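Local coordinates for protein epoxide hydrolase (Aspergillus niger, PDB 3G02) that probably hydrolyses epoxides to vicinal diols, as an alpha/beta-hydrolase-fold enzyme whose mutant form was evolved in the laboratory for enantioselectivity, at residues A[167-179]-A[194-208]. The protein carries 9 engineered substitutions. Residues are numbered along the deposited sequence; the frame is centred on the assembly and turned at random.
Sequences LMDNARVVDQLMK and IGSFVGRLLGVGFDA. With FMT (formic acid), chain D.
Leu-167 and Val-198 each fit as a knob into a hole of the other helix, joining two helices of the alpha/beta-hydrolase fold, 167-179 and 194-205, which cross at -71° with axes 8.8 Å apart. Leu-167 lies among Ile-194, Phe-197, Val-198 and Leu-201, its CD1 3.5 Å from CD2 of Phe-197 as the two side chains cross at about a right angle. In return Val-198, with CG1 anti to its backbone N (chi1 177°), sets that methyl 3.7 Å from CA of Ala-171, while CG2 meets CB of Asn-170. The backbones come nearest here, CA of Ala-171 lying 5.3 Å from CA of Val-198; CB of Ala-171 also meets Leu-201, Leu-202 and CE1 of Phe-206.

Phe-206, first to leave helical geometry, lays its ring against Met-168, Ala-171, Arg-172 and Asp-175, with Leu-202 CD2 over one face. Met-168, bent at chi2 and chi3, brings SD to the ring edge, a Met-aromatic contact, and CE to CD2 of Leu-201. Asp-175 CG lies 3.4 Å from Phe-206 CD2, with carboxylate and ring planes 49° apart.

Farther out, Val-174 and Val-198 rest on Leu-115 of strand 110-115. Asp-193, the predicted nucleophile, immediately precedes Ile-194, whose side chain touches Tyr-315, a predicted proton donor. OD1 of Asp-175 is hydrogen-bonded to OH of Tyr-187, and OD2 offers its syn lone pair to NZ of Lys-179 in a salt bridge of 2.8 Å; one water joins Asp-175 OD1, Lys-179 NZ and Ala-208 N.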
loop_
_atom_site.group_PDB
_atom_site.type_symbol
_atom_site.label_atom_id
_atom_site.label_comp_id
_atom_site.label_asym_id
_atom_site.label_seq_id
_atom_site.Cartn_x
_atom_site.Cartn_y
_atom_site.Cartn_z
ATOM N N LEU A 167 -9.353 17.128 -8.396
ATOM C CA LEU A 167 -10.653 16.727 -8.925
ATOM C C LEU A 167 -11.338 17.834 -9.727
ATOM O O LEU A 167 -11.923 17.560 -10.772
ATOM C CB LEU A 167 -11.556 16.200 -7.804
ATOM C CG LEU A 167 -11.087 14.886 -7.159
ATOM C CD1 LEU A 167 -11.619 14.722 -5.747
ATOM C CD2 LEU A 167 -11.466 13.688 -8.029
ATOM N N MET A 168 -11.237 19.076 -9.254
ATOM C CA MET A 168 -11.813 20.214 -9.976
ATOM C C MET A 168 -11.143 20.423 -11.330
ATOM O O MET A 168 -11.803 20.762 -12.315
ATOM C CB MET A 168 -11.728 21.494 -9.138
ATOM C CG MET A 168 -12.484 22.682 -9.734
ATOM S SD MET A 168 -14.259 22.377 -9.901
ATOM C CE MET A 168 -14.769 22.318 -8.188
ATOM N N ASP A 169 -9.830 20.215 -11.374
ATOM C CA ASP A 169 -9.072 20.300 -12.617
ATOM C C ASP A 169 -9.544 19.254 -13.627
ATOM O O ASP A 169 -9.673 19.542 -14.819
ATOM C CB ASP A 169 -7.580 20.121 -12.344
ATOM C CG ASP A 169 -6.989 21.254 -11.526
ATOM O OD1 ASP A 169 -7.185 22.432 -11.891
ATOM O OD2 ASP A 169 -6.317 20.963 -10.515
ATOM N N ASN A 170 -9.796 18.040 -13.139
ATOM C CA ASN A 170 -10.358 16.983 -13.967
ATOM C C ASN A 170 -11.718 17.373 -14.538
ATOM O O ASN A 170 -11.979 17.175 -15.730
ATOM C CB ASN A 170 -10.471 15.678 -13.175
ATOM C CG ASN A 170 -9.192 14.855 -13.210
ATOM O OD1 ASN A 170 -9.080 13.913 -13.989
ATOM N ND2 ASN A 170 -8.225 15.208 -12.370
ATOM N N ALA A 171 -12.570 17.933 -13.680
ATOM C CA ALA A 171 -13.898 18.400 -14.082
ATOM C C ALA A 171 -13.800 19.478 -15.158
ATOM O O ALA A 171 -14.505 19.424 -16.167
ATOM C CB ALA A 171 -14.674 18.904 -12.877
ATOM N N ARG A 172 -12.906 20.442 -14.952
ATOM C CA ARG A 172 -12.712 21.516 -15.920
ATOM C C ARG A 172 -12.284 20.975 -17.294
ATOM O O ARG A 172 -12.745 21.456 -18.331
ATOM C CB ARG A 172 -11.706 22.539 -15.389
ATOM C CG ARG A 172 -11.603 23.814 -16.228
ATOM C CD ARG A 172 -10.556 24.775 -15.674
ATOM N NE ARG A 172 -9.228 24.169 -15.655
ATOM C CZ ARG A 172 -8.605 23.740 -14.558
ATOM N NH1 ARG A 172 -9.180 23.863 -13.367
ATOM N NH2 ARG A 172 -7.405 23.188 -14.660
ATOM N N VAL A 173 -11.421 19.961 -17.296
ATOM C CA VAL A 173 -10.993 19.306 -18.537
ATOM C C VAL A 173 -12.161 18.614 -19.257
ATOM O O VAL A 173 -12.304 18.741 -20.474
ATOM C CB VAL A 173 -9.829 18.307 -18.288
ATOM C CG1 VAL A 173 -9.565 17.447 -19.520
ATOM C CG2 VAL A 173 -8.562 19.061 -17.885
ATOM N N VAL A 174 -12.986 17.885 -18.507
ATOM C CA VAL A 174 -14.139 17.191 -19.091
ATOM C C VAL A 174 -15.133 18.199 -19.679
ATOM O O VAL A 174 -15.595 18.031 -20.810
ATOM C CB VAL A 174 -14.829 16.252 -18.072
ATOM C CG1 VAL A 174 -16.118 15.664 -18.645
ATOM C CG2 VAL A 174 -13.887 15.124 -17.664
ATOM N N ASP A 175 -15.432 19.247 -18.917
ATOM C CA ASP A 175 -16.332 20.306 -19.377
ATOM C C ASP A 175 -15.802 20.965 -20.652
ATOM O O ASP A 175 -16.562 21.206 -21.595
ATOM C CB ASP A 175 -16.549 21.348 -18.278
ATOM C CG ASP A 175 -17.379 22.533 -18.747
ATOM O OD1 ASP A 175 -18.612 22.386 -18.892
ATOM O OD2 ASP A 175 -16.789 23.615 -18.945
ATOM N N GLN A 176 -14.498 21.242 -20.688
ATOM C CA GLN A 176 -13.880 21.846 -21.870
ATOM C C GLN A 176 -13.968 20.924 -23.087
ATOM O O GLN A 176 -14.228 21.380 -24.203
ATOM C CB GLN A 176 -12.423 22.241 -21.594
ATOM C CG GLN A 176 -11.814 23.165 -22.654
ATOM C CD GLN A 176 -12.644 24.422 -22.893
ATOM O OE1 GLN A 176 -12.923 25.184 -21.966
ATOM N NE2 GLN A 176 -13.045 24.637 -24.143
ATOM N N LEU A 177 -13.757 19.628 -22.871
ATOM C CA LEU A 177 -13.876 18.651 -23.943
ATOM C C LEU A 177 -15.274 18.686 -24.548
ATOM O O LEU A 177 -15.419 18.741 -25.770
ATOM C CB LEU A 177 -13.551 17.241 -23.433
ATOM C CG LEU A 177 -13.807 16.085 -24.407
ATOM C CD1 LEU A 177 -12.911 16.164 -25.636
ATOM C CD2 LEU A 177 -13.630 14.749 -23.695
ATOM N N MET A 178 -16.291 18.660 -23.689
ATOM C CA MET A 178 -17.680 18.670 -24.151
ATOM C C MET A 178 -18.012 19.962 -24.899
ATOM O O MET A 178 -18.697 19.928 -25.920
ATOM C CB MET A 178 -18.650 18.424 -22.993
ATOM C CG MET A 178 -18.539 17.024 -22.372
ATOM S SD MET A 178 -18.748 15.699 -23.578
ATOM C CE MET A 178 -20.522 15.454 -23.525
ATOM N N LYS A 179 -17.500 21.089 -24.408
ATOM C CA LYS A 179 -17.678 22.368 -25.102
ATOM C C LYS A 179 -16.991 22.369 -26.467
ATOM O O LYS A 179 -17.571 22.809 -27.469
ATOM C CB LYS A 179 -17.182 23.527 -24.236
ATOM C CG LYS A 179 -18.117 23.863 -23.097
ATOM C CD LYS A 179 -17.510 24.859 -22.126
ATOM C CE LYS A 179 -18.539 25.297 -21.097
ATOM N NZ LYS A 179 -17.922 25.998 -19.932
ATOM N N ILE A 194 -14.203 7.326 -9.220
ATOM C CA ILE A 194 -13.685 8.696 -9.185
ATOM C C ILE A 194 -14.470 9.582 -10.156
ATOM O O ILE A 194 -14.759 10.739 -9.854
ATOM C CB ILE A 194 -12.169 8.732 -9.470
ATOM C CG1 ILE A 194 -11.418 8.027 -8.335
ATOM C CG2 ILE A 194 -11.665 10.177 -9.630
ATOM C CD1 ILE A 194 -9.990 7.635 -8.678
ATOM N N GLY A 195 -14.857 9.011 -11.294
ATOM C CA GLY A 195 -15.699 9.710 -12.263
ATOM C C GLY A 195 -17.004 10.241 -11.689
ATOM O O GLY A 195 -17.537 11.228 -12.193
ATOM N N SER A 196 -17.530 9.575 -10.660
ATOM C CA SER A 196 -18.729 10.058 -9.967
ATOM C C SER A 196 -18.463 11.403 -9.318
ATOM O O SER A 196 -19.268 12.328 -9.446
ATOM C CB SER A 196 -19.210 9.065 -8.907
ATOM O OG SER A 196 -19.919 7.991 -9.491
ATOM N N PHE A 197 -17.328 11.514 -8.629
ATOM C CA PHE A 197 -16.997 12.759 -7.944
ATOM C C PHE A 197 -16.731 13.873 -8.949
ATOM O O PHE A 197 -17.172 15.000 -8.742
ATOM C CB PHE A 197 -15.849 12.621 -6.938
ATOM C CG PHE A 197 -15.814 13.745 -5.935
ATOM C CD1 PHE A 197 -16.518 13.646 -4.737
ATOM C CD2 PHE A 197 -15.127 14.924 -6.215
ATOM C CE1 PHE A 197 -16.512 14.696 -3.818
ATOM C CE2 PHE A 197 -15.110 15.980 -5.299
ATOM C CZ PHE A 197 -15.804 15.863 -4.103
ATOM N N VAL A 198 -16.036 13.552 -10.039
ATOM C CA VAL A 198 -15.885 14.492 -11.153
ATOM C C VAL A 198 -17.271 14.903 -11.665
ATOM O O VAL A 198 -17.541 16.095 -11.847
ATOM C CB VAL A 198 -15.014 13.908 -12.286
ATOM C CG1 VAL A 198 -14.918 14.872 -13.470
ATOM C CG2 VAL A 198 -13.619 13.588 -11.763
ATOM N N GLY A 199 -18.153 13.920 -11.854
ATOM C CA GLY A 199 -19.538 14.187 -12.256
ATOM C C GLY A 199 -20.309 15.070 -11.286
ATOM O O GLY A 199 -21.076 15.941 -11.709
ATOM N N ARG A 200 -20.115 14.844 -9.989
ATOM C CA ARG A 200 -20.738 15.673 -8.958
ATOM C C ARG A 200 -20.302 17.131 -9.103
ATOM O O ARG A 200 -21.139 18.037 -9.079
ATOM C CB ARG A 200 -20.404 15.151 -7.555
ATOM C CG ARG A 200 -21.014 15.980 -6.420
ATOM C CD ARG A 200 -20.900 15.293 -5.065
ATOM N NE ARG A 200 -21.737 14.095 -4.982
ATOM C CZ ARG A 200 -23.019 14.085 -4.624
ATOM N NH1 ARG A 200 -23.644 15.214 -4.299
ATOM N NH2 ARG A 200 -23.683 12.935 -4.583
ATOM N N LEU A 201 -18.998 17.350 -9.264
ATOM C CA LEU A 201 -18.458 18.704 -9.419
ATOM C C LEU A 201 -18.996 19.393 -10.673
ATOM O O LEU A 201 -19.294 20.594 -10.653
ATOM C CB LEU A 201 -16.927 18.692 -9.427
ATOM C CG LEU A 201 -16.220 18.259 -8.139
ATOM C CD1 LEU A 201 -14.725 18.198 -8.369
ATOM C CD2 LEU A 201 -16.544 19.192 -6.973
ATOM N N LEU A 202 -19.129 18.632 -11.756
ATOM C CA LEU A 202 -19.744 19.144 -12.981
ATOM C C LEU A 202 -21.200 19.555 -12.747
ATOM O O LEU A 202 -21.627 20.632 -13.178
ATOM C CB LEU A 202 -19.634 18.117 -14.114
ATOM C CG LEU A 202 -18.204 17.889 -14.625
ATOM C CD1 LEU A 202 -18.099 16.620 -15.451
ATOM C CD2 LEU A 202 -17.701 19.094 -15.418
ATOM N N GLY A 203 -21.953 18.708 -12.051
ATOM C CA GLY A 203 -23.338 19.021 -11.704
ATOM C C GLY A 203 -23.453 20.261 -10.833
ATOM O O GLY A 203 -24.349 21.085 -11.027
ATOM N N VAL A 204 -22.533 20.393 -9.885
ATOM C CA VAL A 204 -22.555 21.479 -8.902
ATOM C C VAL A 204 -22.165 22.841 -9.489
ATOM O O VAL A 204 -22.823 23.851 -9.210
ATOM C CB VAL A 204 -21.654 21.130 -7.680
ATOM C CG1 VAL A 204 -21.430 22.343 -6.775
ATOM C CG2 VAL A 204 -22.264 19.982 -6.888
ATOM N N GLY A 205 -21.118 22.867 -10.309
ATOM C CA GLY A 205 -20.477 24.131 -10.666
ATOM C C GLY A 205 -20.342 24.500 -12.129
ATOM O O GLY A 205 -19.849 25.583 -12.449
ATOM N N PHE A 206 -20.783 23.619 -13.023
ATOM C CA PHE A 206 -20.606 23.842 -14.453
ATOM C C PHE A 206 -21.955 23.961 -15.157
ATOM O O PHE A 206 -22.735 23.005 -15.199
ATOM C CB PHE A 206 -19.731 22.740 -15.069
ATOM C CG PHE A 206 -18.289 22.785 -14.620
ATOM C CD1 PHE A 206 -17.914 22.282 -13.374
ATOM C CD2 PHE A 206 -17.308 23.329 -15.441
ATOM C CE1 PHE A 206 -16.585 22.322 -12.956
ATOM C CE2 PHE A 206 -15.975 23.370 -15.031
ATOM C CZ PHE A 206 -15.617 22.867 -13.786
ATOM N N ASP A 207 -22.227 25.150 -15.693
ATOM C CA ASP A 207 -23.541 25.470 -16.254
ATOM C C ASP A 207 -23.955 24.585 -17.424
ATOM O O ASP A 207 -25.140 24.289 -17.587
ATOM C CB ASP A 207 -23.606 26.940 -16.673
ATOM C CG ASP A 207 -23.689 27.883 -15.489
ATOM O OD1 ASP A 207 -23.630 29.110 -15.715
ATOM O OD2 ASP A 207 -23.815 27.411 -14.338
ATOM N N ALA A 208 -22.978 24.171 -18.228
ATOM C CA ALA A 208 -23.234 23.327 -19.394
ATOM C C ALA A 208 -23.666 21.913 -19.000
ATOM O O ALA A 208 -24.337 21.232 -19.770
ATOM C CB ALA A 208 -22.022 23.287 -20.302
HETATM C C FMT D . -19.815 11.053 -5.580
HETATM O O1 FMT D . -19.186 10.076 -5.174
HETATM O O2 FMT D . -20.808 11.510 -5.012
HETATM O O HOH W 1 -20.028 24.637 -18.108
#